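Local coordinates for probable benzoylformate decarboxylase (Rhodococcus jostii, PDB 7ORX), which belongs to the thiamine diphosphate-dependent enzyme family and holds thiamine diphosphate and a sodium ion in a tetramer of three-domain chains, at residues 369-379 against 422-433; 448-458 against 517-528. One frame throughout, in Å; residues are numbered along the deposited sequence.

Interaction 1. Residues 369-379 against 422-433; sequences APDDAIYVNES and DRQVIGLIGDGS. With NA (sodium ion), chain J; TPP (thiamine diphosphate), chain I.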
loop_
_atom_site.group_PDB
_atom_site.type_symbol
_atom_site.label_atom_id
_atom_site.label_comp_id
_atom_site.label_asym_id
_atom_site.label_seq_id
_atom_site.Cartn_x
_atom_site.Cartn_y
_atom_site.Cartn_z
ATOM N N ALA C 369 45.886 5.538 -15.528
ATOM C CA ALA C 369 44.853 6.380 -14.889
ATOM C C ALA C 369 45.497 7.150 -13.761
ATOM O O ALA C 369 46.358 6.621 -13.081
ATOM C CB ALA C 369 43.718 5.555 -14.341
ATOM N N PRO C 370 45.026 8.382 -13.476
ATOM C CA PRO C 370 45.546 9.141 -12.338
ATOM C C PRO C 370 45.405 8.405 -10.998
ATOM O O PRO C 370 44.446 7.671 -10.825
ATOM C CB PRO C 370 44.704 10.404 -12.339
ATOM C CG PRO C 370 44.184 10.524 -13.753
ATOM C CD PRO C 370 44.014 9.108 -14.258
ATOM N N ASP C 371 46.362 8.641 -10.083
ATOM C CA ASP C 371 46.402 8.203 -8.658
ATOM C C ASP C 371 44.989 8.248 -8.026
ATOM O O ASP C 371 44.664 7.396 -7.189
ATOM C CB ASP C 371 47.391 9.145 -7.947
ATOM C CG ASP C 371 47.938 8.739 -6.590
ATOM O OD1 ASP C 371 48.690 7.695 -6.555
ATOM O OD2 ASP C 371 47.670 9.510 -5.585
ATOM N N ASP C 372 44.166 9.229 -8.396
ATOM C CA ASP C 372 42.945 9.615 -7.652
ATOM C C ASP C 372 41.720 9.504 -8.557
ATOM O O ASP C 372 40.710 10.166 -8.268
ATOM C CB ASP C 372 43.083 11.041 -7.101
ATOM C CG ASP C 372 43.217 12.155 -8.152
ATOM O OD1 ASP C 372 43.367 11.848 -9.368
ATOM O OD2 ASP C 372 43.148 13.336 -7.762
ATOM N N ALA C 373 41.754 8.671 -9.584
ATOM C CA ALA C 373 40.557 8.452 -10.424
ATOM C C ALA C 373 39.425 7.970 -9.521
ATOM O O ALA C 373 39.726 7.376 -8.497
ATOM C CB ALA C 373 40.841 7.471 -11.515
ATOM N N ILE C 374 38.189 8.208 -9.929
ATOM C CA ILE C 374 36.947 7.584 -9.399
ATOM C C ILE C 374 36.458 6.544 -10.407
ATOM O O ILE C 374 36.232 6.941 -11.550
ATOM C CB ILE C 374 35.868 8.672 -9.223
ATOM C CG1 ILE C 374 36.310 9.730 -8.214
ATOM C CG2 ILE C 374 34.531 8.056 -8.857
ATOM C CD1 ILE C 374 35.375 10.865 -8.069
ATOM N N TYR C 375 36.254 5.283 -10.021
ATOM C CA TYR C 375 35.767 4.259 -10.975
ATOM C C TYR C 375 34.296 3.988 -10.720
ATOM O O TYR C 375 33.979 3.538 -9.642
ATOM C CB TYR C 375 36.607 2.980 -10.908
ATOM C CG TYR C 375 38.059 3.214 -11.244
ATOM C CD1 TYR C 375 38.513 3.262 -12.549
ATOM C CD2 TYR C 375 38.974 3.465 -10.249
ATOM C CE1 TYR C 375 39.854 3.498 -12.841
ATOM C CE2 TYR C 375 40.302 3.721 -10.519
ATOM C CZ TYR C 375 40.758 3.727 -11.815
ATOM O OH TYR C 375 42.087 3.978 -12.033
ATOM N N VAL C 376 33.443 4.213 -11.708
ATOM C CA VAL C 376 32.038 3.742 -11.645
ATOM C C VAL C 376 31.937 2.457 -12.468
ATOM O O VAL C 376 31.968 2.524 -13.702
ATOM C CB VAL C 376 31.058 4.820 -12.120
ATOM C CG1 VAL C 376 29.631 4.324 -12.173
ATOM C CG2 VAL C 376 31.133 6.068 -11.257
ATOM N N ASN C 377 31.820 1.328 -11.778
ATOM C CA ASN C 377 31.846 -0.058 -12.298
ATOM C C ASN C 377 30.429 -0.584 -12.490
ATOM O O ASN C 377 29.665 -0.525 -11.565
ATOM C CB ASN C 377 32.550 -0.956 -11.289
ATOM C CG ASN C 377 32.925 -2.285 -11.878
ATOM O OD1 ASN C 377 32.114 -2.907 -12.546
ATOM N ND2 ASN C 377 34.160 -2.706 -11.689
ATOM N N GLU C 378 30.096 -1.116 -13.652
ATOM C CA GLU C 378 28.840 -1.873 -13.859
ATOM C C GLU C 378 29.162 -2.968 -14.866
ATOM O O GLU C 378 28.647 -2.941 -15.979
ATOM C CB GLU C 378 27.728 -0.930 -14.297
ATOM C CG GLU C 378 26.347 -1.579 -14.257
ATOM C CD GLU C 378 25.192 -0.618 -14.557
ATOM O OE1 GLU C 378 24.442 -0.258 -13.571
ATOM O OE2 GLU C 378 25.072 -0.159 -15.749
ATOM N N SER C 379 30.097 -3.827 -14.491
ATOM C CA SER C 379 30.689 -4.902 -15.337
ATOM C C SER C 379 30.627 -6.162 -14.489
ATOM O O SER C 379 31.517 -6.334 -13.606
ATOM C CB SER C 379 32.096 -4.589 -15.764
ATOM O OG SER C 379 32.627 -5.629 -16.577
ATOM N N ASP C 422 37.936 18.078 -9.762
ATOM C CA ASP C 422 39.415 17.838 -9.739
ATOM C C ASP C 422 39.783 16.346 -9.898
ATOM O O ASP C 422 40.919 15.993 -9.550
ATOM C CB ASP C 422 40.070 18.272 -8.426
ATOM C CG ASP C 422 39.527 19.569 -7.865
ATOM O OD1 ASP C 422 39.542 20.565 -8.638
ATOM O OD2 ASP C 422 39.088 19.573 -6.657
ATOM N N ARG C 423 38.855 15.462 -10.258
ATOM C CA ARG C 423 39.133 14.020 -10.266
ATOM C C ARG C 423 38.497 13.446 -11.511
ATOM O O ARG C 423 37.369 13.802 -11.840
ATOM C CB ARG C 423 38.598 13.321 -9.021
ATOM C CG ARG C 423 39.249 13.767 -7.714
ATOM C CD ARG C 423 38.579 13.077 -6.538
ATOM N NE ARG C 423 38.906 11.667 -6.578
ATOM C CZ ARG C 423 38.489 10.745 -5.719
ATOM N NH1 ARG C 423 37.730 11.080 -4.703
ATOM N NH2 ARG C 423 38.869 9.479 -5.857
ATOM N N GLN C 424 39.245 12.584 -12.191
ATOM C CA GLN C 424 38.753 11.932 -13.419
ATOM C C GLN C 424 37.837 10.782 -13.025
ATOM O O GLN C 424 38.286 9.910 -12.299
ATOM C CB GLN C 424 39.905 11.406 -14.262
ATOM C CG GLN C 424 39.417 10.744 -15.537
ATOM C CD GLN C 424 38.755 11.738 -16.463
ATOM O OE1 GLN C 424 39.425 12.570 -17.066
ATOM N NE2 GLN C 424 37.441 11.620 -16.605
ATOM N N VAL C 425 36.596 10.797 -13.483
ATOM C CA VAL C 425 35.702 9.617 -13.385
ATOM C C VAL C 425 35.944 8.737 -14.612
ATOM O O VAL C 425 35.872 9.249 -15.749
ATOM C CB VAL C 425 34.233 10.027 -13.264
ATOM C CG1 VAL C 425 33.325 8.821 -13.330
ATOM C CG2 VAL C 425 33.994 10.793 -11.980
ATOM N N ILE C 426 36.170 7.453 -14.375
ATOM C CA ILE C 426 36.264 6.416 -15.429
ATOM C C ILE C 426 35.123 5.435 -15.232
ATOM O O ILE C 426 35.086 4.796 -14.202
ATOM C CB ILE C 426 37.642 5.742 -15.356
ATOM C CG1 ILE C 426 38.746 6.796 -15.390
ATOM C CG2 ILE C 426 37.795 4.737 -16.470
ATOM C CD1 ILE C 426 40.108 6.271 -15.036
ATOM N N GLY C 427 34.227 5.334 -16.197
ATOM C CA GLY C 427 33.165 4.314 -16.230
ATOM C C GLY C 427 33.702 3.024 -16.807
ATOM O O GLY C 427 34.394 3.090 -17.855
ATOM N N LEU C 428 33.471 1.897 -16.137
ATOM C CA LEU C 428 33.787 0.572 -16.687
ATOM C C LEU C 428 32.489 -0.206 -16.777
ATOM O O LEU C 428 32.089 -0.764 -15.764
ATOM C CB LEU C 428 34.782 -0.093 -15.743
ATOM C CG LEU C 428 36.089 0.658 -15.538
ATOM C CD1 LEU C 428 36.747 0.135 -14.266
ATOM C CD2 LEU C 428 37.016 0.506 -16.764
ATOM N N ILE C 429 31.849 -0.164 -17.932
ATOM C CA ILE C 429 30.454 -0.626 -18.143
ATOM C C ILE C 429 30.551 -1.839 -19.044
ATOM O O ILE C 429 31.300 -1.768 -19.994
ATOM C CB ILE C 429 29.643 0.496 -18.819
ATOM C CG1 ILE C 429 29.888 1.867 -18.177
ATOM C CG2 ILE C 429 28.164 0.163 -18.895
ATOM C CD1 ILE C 429 29.772 1.892 -16.684
ATOM N N GLY C 430 29.800 -2.895 -18.775
ATOM C CA GLY C 430 29.657 -3.980 -19.757
ATOM C C GLY C 430 28.811 -3.561 -20.945
ATOM O O GLY C 430 28.051 -2.601 -20.815
ATOM N N ASP C 431 28.874 -4.313 -22.044
ATOM C CA ASP C 431 28.026 -4.094 -23.246
ATOM C C ASP C 431 26.540 -4.316 -22.926
ATOM O O ASP C 431 25.679 -3.674 -23.561
ATOM C CB ASP C 431 28.516 -4.947 -24.426
ATOM C CG ASP C 431 28.463 -6.471 -24.285
ATOM O OD1 ASP C 431 28.694 -7.009 -23.124
ATOM O OD2 ASP C 431 28.206 -7.107 -25.346
ATOM N N GLY C 432 26.228 -5.209 -22.003
ATOM C CA GLY C 432 24.844 -5.395 -21.534
ATOM C C GLY C 432 24.356 -4.180 -20.762
ATOM O O GLY C 432 23.360 -3.606 -21.183
ATOM N N SER C 433 25.048 -3.833 -19.675
ATOM C CA SER C 433 24.726 -2.720 -18.738
ATOM C C SER C 433 24.574 -1.391 -19.471
ATOM O O SER C 433 23.734 -0.583 -19.053
ATOM C CB SER C 433 25.787 -2.573 -17.718
ATOM O OG SER C 433 25.919 -3.789 -16.998
HETATM NA NA NA J . 28.999 -8.543 -21.653
HETATM N "N1'" TPP I . 17.986 -6.210 -15.612
HETATM C "C2'" TPP I . 18.387 -5.288 -14.728
HETATM C CM2 TPP I . 17.718 -3.953 -14.751
HETATM N "N3'" TPP I . 19.338 -5.477 -13.813
HETATM C "C4'" TPP I . 19.930 -6.682 -13.774
HETATM N "N4'" TPP I . 20.876 -6.844 -12.839
HETATM C "C5'" TPP I . 19.588 -7.718 -14.676
HETATM C "C6'" TPP I . 18.582 -7.409 -15.571
HETATM C "C7'" TPP I . 20.259 -9.082 -14.672
HETATM N N3 TPP I . 21.680 -9.052 -15.097
HETATM C C2 TPP I . 22.682 -9.254 -14.237
HETATM S S1 TPP I . 24.225 -9.254 -14.986
HETATM C C5 TPP I . 23.454 -8.976 -16.519
HETATM C C4 TPP I . 22.110 -8.811 -16.404
HETATM C CM4 TPP I . 21.170 -8.465 -17.521
HETATM C C6 TPP I . 24.254 -8.991 -17.792
HETATM C C7 TPP I . 24.908 -7.677 -18.106
HETATM O O7 TPP I . 26.313 -7.947 -18.272
HETATM P PA TPP I . 27.273 -6.917 -19.023
HETATM O O1A TPP I . 27.087 -5.459 -18.757
HETATM O O2A TPP I . 27.184 -7.330 -20.453
HETATM O O3A TPP I . 28.629 -7.413 -18.326
HETATM P PB TPP I . 29.303 -8.896 -18.327
HETATM O O1B TPP I . 30.609 -8.814 -17.553
HETATM O O2B TPP I . 28.302 -9.847 -17.705
HETATM O O3B TPP I . 29.524 -9.188 -19.795
HETATM O O HOH W 1 24.666 1.822 -17.126
HETATM O O HOH W 2 30.832 -7.152 -21.100
#

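Interaction 2. Residues 448-458 against 517-528; sequences KIPVVIIILNN and DAPTLIEVRTNF. With NA (sodium ion), chain J; TPP (thiamine diphosphate), chain I.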
loop_
_atom_site.group_PDB
_atom_site.type_symbol
_atom_site.label_atom_id
_atom_site.label_comp_id
_atom_site.label_asym_id
_atom_site.label_seq_id
_atom_site.Cartn_x
_atom_site.Cartn_y
_atom_site.Cartn_z
ATOM N N LYS C 448 29.061 19.074 -21.527
ATOM C CA LYS C 448 30.534 19.100 -21.705
ATOM C C LYS C 448 31.202 18.521 -20.461
ATOM O O LYS C 448 32.097 19.158 -19.911
ATOM C CB LYS C 448 31.001 20.532 -21.978
ATOM C CG LYS C 448 31.493 20.818 -23.392
ATOM C CD LYS C 448 32.970 21.200 -23.402
ATOM C CE LYS C 448 33.514 21.500 -24.794
ATOM N NZ LYS C 448 34.940 21.910 -24.748
ATOM N N ILE C 449 30.787 17.323 -20.089
ATOM C CA ILE C 449 31.206 16.638 -18.837
ATOM C C ILE C 449 32.273 15.616 -19.193
ATOM O O ILE C 449 31.970 14.591 -19.826
ATOM C CB ILE C 449 29.981 15.977 -18.196
ATOM C CG1 ILE C 449 28.890 17.017 -17.921
ATOM C CG2 ILE C 449 30.387 15.191 -16.953
ATOM C CD1 ILE C 449 27.614 16.425 -17.424
ATOM N N PRO C 450 33.537 15.866 -18.811
ATOM C CA PRO C 450 34.675 15.111 -19.356
ATOM C C PRO C 450 34.847 13.705 -18.778
ATOM O O PRO C 450 35.939 13.396 -18.397
ATOM C CB PRO C 450 35.883 15.952 -18.892
ATOM C CG PRO C 450 35.395 16.553 -17.581
ATOM C CD PRO C 450 33.945 16.909 -17.865
ATOM N N VAL C 451 33.771 12.912 -18.686
ATOM C CA VAL C 451 33.835 11.482 -18.267
ATOM C C VAL C 451 34.628 10.706 -19.315
ATOM O O VAL C 451 34.423 10.950 -20.528
ATOM C CB VAL C 451 32.497 10.745 -18.227
ATOM C CG1 VAL C 451 32.248 10.182 -16.873
ATOM C CG2 VAL C 451 31.332 11.538 -18.773
ATOM N N VAL C 452 35.296 9.653 -18.860
ATOM C CA VAL C 452 35.754 8.571 -19.756
ATOM C C VAL C 452 34.903 7.323 -19.513
ATOM O O VAL C 452 34.884 6.843 -18.371
ATOM C CB VAL C 452 37.240 8.320 -19.491
ATOM C CG1 VAL C 452 37.764 7.196 -20.384
ATOM C CG2 VAL C 452 38.024 9.635 -19.620
ATOM N N ILE C 453 34.245 6.833 -20.556
ATOM C CA ILE C 453 33.398 5.615 -20.525
ATOM C C ILE C 453 34.116 4.500 -21.297
ATOM O O ILE C 453 34.347 4.651 -22.501
ATOM C CB ILE C 453 32.023 5.944 -21.121
ATOM C CG1 ILE C 453 31.324 7.069 -20.347
ATOM C CG2 ILE C 453 31.134 4.723 -21.174
ATOM C CD1 ILE C 453 31.007 6.723 -18.924
ATOM N N ILE C 454 34.445 3.406 -20.622
ATOM C CA ILE C 454 35.026 2.194 -21.245
ATOM C C ILE C 454 33.951 1.125 -21.259
ATOM O O ILE C 454 33.560 0.664 -20.183
ATOM C CB ILE C 454 36.265 1.745 -20.471
ATOM C CG1 ILE C 454 37.333 2.833 -20.490
ATOM C CG2 ILE C 454 36.768 0.440 -21.018
ATOM C CD1 ILE C 454 38.505 2.551 -19.552
ATOM N N ILE C 455 33.455 0.785 -22.437
ATOM C CA ILE C 455 32.507 -0.342 -22.627
ATOM C C ILE C 455 33.361 -1.603 -22.727
ATOM O O ILE C 455 34.158 -1.641 -23.611
ATOM C CB ILE C 455 31.669 -0.137 -23.898
ATOM C CG1 ILE C 455 30.908 1.193 -23.915
ATOM C CG2 ILE C 455 30.740 -1.303 -24.091
ATOM C CD1 ILE C 455 30.083 1.443 -22.699
ATOM N N LEU C 456 33.236 -2.557 -21.818
ATOM C CA LEU C 456 33.861 -3.879 -21.948
ATOM C C LEU C 456 32.862 -4.713 -22.720
ATOM O O LEU C 456 31.860 -5.094 -22.123
ATOM C CB LEU C 456 34.111 -4.502 -20.586
ATOM C CG LEU C 456 35.290 -3.924 -19.824
ATOM C CD1 LEU C 456 34.947 -2.585 -19.253
ATOM C CD2 LEU C 456 35.679 -4.803 -18.661
ATOM N N ASN C 457 33.113 -4.905 -24.014
ATOM C CA ASN C 457 32.181 -5.572 -24.949
ATOM C C ASN C 457 32.626 -7.017 -25.170
ATOM O O ASN C 457 33.533 -7.220 -26.006
ATOM C CB ASN C 457 32.127 -4.843 -26.290
ATOM C CG ASN C 457 31.166 -5.504 -27.262
ATOM O OD1 ASN C 457 30.718 -6.625 -27.029
ATOM N ND2 ASN C 457 30.816 -4.802 -28.329
ATOM N N ASN C 458 31.981 -7.981 -24.509
ATOM C CA ASN C 458 32.247 -9.420 -24.725
ATOM C C ASN C 458 31.084 -10.073 -25.495
ATOM O O ASN C 458 31.069 -11.302 -25.608
ATOM C CB ASN C 458 32.705 -10.112 -23.437
ATOM C CG ASN C 458 31.766 -10.065 -22.271
ATOM O OD1 ASN C 458 30.621 -9.669 -22.412
ATOM N ND2 ASN C 458 32.276 -10.471 -21.118
ATOM N N ASP C 517 38.730 17.344 -23.055
ATOM C CA ASP C 517 37.856 18.331 -22.360
ATOM C C ASP C 517 36.406 17.908 -22.590
ATOM O O ASP C 517 35.521 18.729 -22.422
ATOM C CB ASP C 517 38.007 19.746 -22.939
ATOM C CG ASP C 517 39.372 20.428 -22.778
ATOM O OD1 ASP C 517 39.937 20.371 -21.670
ATOM O OD2 ASP C 517 39.875 21.028 -23.763
ATOM N N ALA C 518 36.166 16.708 -23.089
ATOM C CA ALA C 518 34.824 16.267 -23.537
ATOM C C ALA C 518 34.637 14.803 -23.171
ATOM O O ALA C 518 35.603 14.046 -23.029
ATOM C CB ALA C 518 34.632 16.498 -25.030
ATOM N N PRO C 519 33.371 14.350 -22.998
ATOM C CA PRO C 519 33.087 12.928 -22.873
ATOM C C PRO C 519 33.756 12.200 -24.039
ATOM O O PRO C 519 33.742 12.704 -25.163
ATOM C CB PRO C 519 31.568 12.805 -22.954
ATOM C CG PRO C 519 31.138 14.110 -23.541
ATOM C CD PRO C 519 32.135 15.138 -23.035
ATOM N N THR C 520 34.324 11.048 -23.714
ATOM C CA THR C 520 34.989 10.092 -24.639
ATOM C C THR C 520 34.547 8.688 -24.259
ATOM O O THR C 520 34.414 8.413 -23.052
ATOM C CB THR C 520 36.508 10.202 -24.525
ATOM O OG1 THR C 520 36.805 10.322 -23.133
ATOM C CG2 THR C 520 37.030 11.420 -25.244
ATOM N N LEU C 521 34.298 7.860 -25.255
ATOM C CA LEU C 521 33.920 6.452 -25.082
ATOM C C LEU C 521 34.960 5.602 -25.780
ATOM O O LEU C 521 35.212 5.850 -26.962
ATOM C CB LEU C 521 32.559 6.222 -25.727
ATOM C CG LEU C 521 32.053 4.798 -25.586
ATOM C CD1 LEU C 521 30.576 4.785 -25.217
ATOM C CD2 LEU C 521 32.331 3.994 -26.834
ATOM N N ILE C 522 35.502 4.610 -25.093
ATOM C CA ILE C 522 36.366 3.569 -25.709
ATOM C C ILE C 522 35.603 2.259 -25.661
ATOM O O ILE C 522 35.295 1.842 -24.581
ATOM C CB ILE C 522 37.674 3.463 -24.930
ATOM C CG1 ILE C 522 38.475 4.754 -25.022
ATOM C CG2 ILE C 522 38.474 2.286 -25.393
ATOM C CD1 ILE C 522 39.440 4.921 -23.871
ATOM N N GLU C 523 35.332 1.628 -26.799
ATOM C CA GLU C 523 34.721 0.286 -26.833
ATOM C C GLU C 523 35.874 -0.696 -26.889
ATOM O O GLU C 523 36.566 -0.675 -27.851
ATOM C CB GLU C 523 33.783 0.140 -28.018
ATOM C CG GLU C 523 33.159 -1.234 -28.097
ATOM C CD GLU C 523 32.356 -1.519 -29.373
ATOM O OE1 GLU C 523 32.095 -0.559 -30.143
ATOM O OE2 GLU C 523 31.980 -2.703 -29.613
ATOM N N VAL C 524 36.137 -1.437 -25.837
ATOM C CA VAL C 524 37.202 -2.470 -25.793
ATOM C C VAL C 524 36.523 -3.779 -26.137
ATOM O O VAL C 524 35.540 -4.078 -25.499
ATOM C CB VAL C 524 37.840 -2.581 -24.402
ATOM C CG1 VAL C 524 38.873 -3.681 -24.358
ATOM C CG2 VAL C 524 38.438 -1.263 -23.962
ATOM N N ARG C 525 37.052 -4.532 -27.085
ATOM C CA ARG C 525 36.632 -5.927 -27.328
ATOM C C ARG C 525 37.313 -6.784 -26.260
ATOM O O ARG C 525 38.559 -6.757 -26.173
ATOM C CB ARG C 525 36.996 -6.353 -28.755
ATOM C CG ARG C 525 36.178 -7.532 -29.243
ATOM C CD ARG C 525 37.019 -8.784 -29.365
ATOM N NE ARG C 525 37.541 -8.974 -30.725
ATOM C CZ ARG C 525 37.066 -9.828 -31.643
ATOM N NH1 ARG C 525 36.020 -10.595 -31.374
ATOM N NH2 ARG C 525 37.650 -9.921 -32.835
ATOM N N THR C 526 36.523 -7.498 -25.456
ATOM C CA THR C 526 37.006 -8.338 -24.326
ATOM C C THR C 526 36.664 -9.806 -24.578
ATOM O O THR C 526 35.777 -10.073 -25.440
ATOM C CB THR C 526 36.427 -7.882 -22.979
ATOM O OG1 THR C 526 35.006 -7.959 -23.057
ATOM C CG2 THR C 526 36.861 -6.483 -22.592
ATOM N N ASN C 527 37.345 -10.710 -23.865
ATOM C CA ASN C 527 37.171 -12.184 -23.975
ATOM C C ASN C 527 36.397 -12.704 -22.767
ATOM O O ASN C 527 36.736 -12.335 -21.558
ATOM C CB ASN C 527 38.493 -12.949 -24.040
ATOM C CG ASN C 527 39.515 -12.260 -24.915
ATOM O OD1 ASN C 527 39.214 -11.868 -26.054
ATOM N ND2 ASN C 527 40.707 -12.094 -24.371
ATOM N N PHE C 528 35.413 -13.549 -23.071
ATOM C CA PHE C 528 34.595 -14.266 -22.069
ATOM C C PHE C 528 35.010 -15.737 -22.132
ATOM O O PHE C 528 34.891 -16.294 -23.257
ATOM C CB PHE C 528 33.092 -14.026 -22.294
ATOM C CG PHE C 528 32.265 -14.675 -21.215
ATOM C CD1 PHE C 528 32.395 -14.264 -19.890
ATOM C CD2 PHE C 528 31.435 -15.750 -21.505
ATOM C CE1 PHE C 528 31.695 -14.898 -18.878
ATOM C CE2 PHE C 528 30.745 -16.387 -20.488
ATOM C CZ PHE C 528 30.874 -15.963 -19.177
HETATM NA NA NA J . 28.999 -8.543 -21.653
HETATM N "N1'" TPP I . 17.986 -6.210 -15.612
HETATM C "C2'" TPP I . 18.387 -5.288 -14.728
HETATM C CM2 TPP I . 17.718 -3.953 -14.751
HETATM N "N3'" TPP I . 19.338 -5.477 -13.813
HETATM C "C4'" TPP I . 19.930 -6.682 -13.774
HETATM N "N4'" TPP I . 20.876 -6.844 -12.839
HETATM C "C5'" TPP I . 19.588 -7.718 -14.676
HETATM C "C6'" TPP I . 18.582 -7.409 -15.571
HETATM C "C7'" TPP I . 20.259 -9.082 -14.672
HETATM N N3 TPP I . 21.680 -9.052 -15.097
HETATM C C2 TPP I . 22.682 -9.254 -14.237
HETATM S S1 TPP I . 24.225 -9.254 -14.986
HETATM C C5 TPP I . 23.454 -8.976 -16.519
HETATM C C4 TPP I . 22.110 -8.811 -16.404
HETATM C CM4 TPP I . 21.170 -8.465 -17.521
HETATM C C6 TPP I . 24.254 -8.991 -17.792
HETATM C C7 TPP I . 24.908 -7.677 -18.106
HETATM O O7 TPP I . 26.313 -7.947 -18.272
HETATM P PA TPP I . 27.273 -6.917 -19.023
HETATM O O1A TPP I . 27.087 -5.459 -18.757
HETATM O O2A TPP I . 27.184 -7.330 -20.453
HETATM O O3A TPP I . 28.629 -7.413 -18.326
HETATM P PB TPP I . 29.303 -8.896 -18.327
HETATM O O1B TPP I . 30.609 -8.814 -17.553
HETATM O O2B TPP I . 28.302 -9.847 -17.705
HETATM O O3B TPP I . 29.524 -9.188 -19.795
HETATM O O HOH W 2 30.832 -7.152 -21.100
#

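Interaction 1. Residues 369-379 against 422-433
I426 shows how a parallel strand pair uses its side chains as well as its backbone: its CD1 methyl pushes into a hollow walled by A369, A373 and the Y375 ring. I426 CD1 lies 3.5 Å from Y375 CE1. With Y375 CG beside the backbone N (chi1 -60°), the ring leans over strand 425-430, where L428 CD1 fills the next notch. On the opposite face V425 sits between I374 and V376, and V376 and V425 pack on A413 of helix 409-418. At the strand entrance R423 bends at chi3 and turns its guanidinium side-on to the D372 peptide, so that NE (2.9 Å) and NH2 (3.1 Å) both reach D372 O in the guanidinium plane. I374 CG1 lies over one face of that group, toward its rim. Six backbone bonds, from I374 N to Q424 O through to G430 N to E378 O, join the two segments. At the last, G430 has no side chain, leaving room for thiamine diphosphate, whose O1A lies 3.1 Å from G430 CA. S433 N donates to that O1A. D431 OD1 coordinates sodium. G430, D431 and G432 are the GDG that opens the family's thiamine diphosphate-binding motif, at the C-terminal end of a parallel strand.

Interaction 2. Residues 448-458 against 517-528
N457 ND2 donates to E523 OE2 at 2.7 Å, the shortest polar bond between the two strands and an example of a side-chain bond laid across a parallel pair. The oxygen is met on its anti side, somewhat out of the carboxylate plane, and the amide and carboxylate planes are only 14° apart. Both chains leave with CG anti to the backbone N (chi1 -179° in N457 and 179° in E523), which carries the two ends along the same face of the sheet until they meet. The other ends are held too: N457 OD1 accepts from the backbone of G459, and E523 OE1 has a weak bond from F486 N.

Seven backbone bonds join the two segments, from T520 N to V451 O at one end to T526 N to N457 O at the other. On the face of N457, L521 CD1 rests on I455 CG1 (3.8 Å) and touches I453. On the other face I454 and V524 run side by side, CG2 to CG2 at 3.8 Å, and just past the strand the T526 methyl, CG2, nestles against L456 CB. Where the strands end, N458 is modelled as a sodium ligand, while L456 O accepts from a water that also binds the metal. F528 CB packs beside the N458 side chain.

Helix 503-515 covers V452, I454, T520 and V524, and helix 358-368 lies against I454, L456 and V524. Strand 425-430 borders 452-457 on its far edge, and strand 496-500 lies beyond 520-525.

Overall arrangement
Interactions 1 and 2 are successive strand pairs of one six-stranded parallel sheet, in the order 398-399, 374-378, 425-430, 452-457, 520-525, 496-500. Their centres are about 9 Å apart, and they follow in series along the chain: 422-433 ends before 448-458 begins, with helix 440-447 between them. Strands 425-430 and 452-457 are direct neighbours, probably bonded from G427 N to V452 O (2.7 Å) and from L456 N to I429 O (2.8 Å). The general lesson is that in a parallel sheet the C-terminal ends of neighbouring strands lie side by side, and here the loops that follow them carry D431, N458 and T460 to the sodium ion beside the diphosphate.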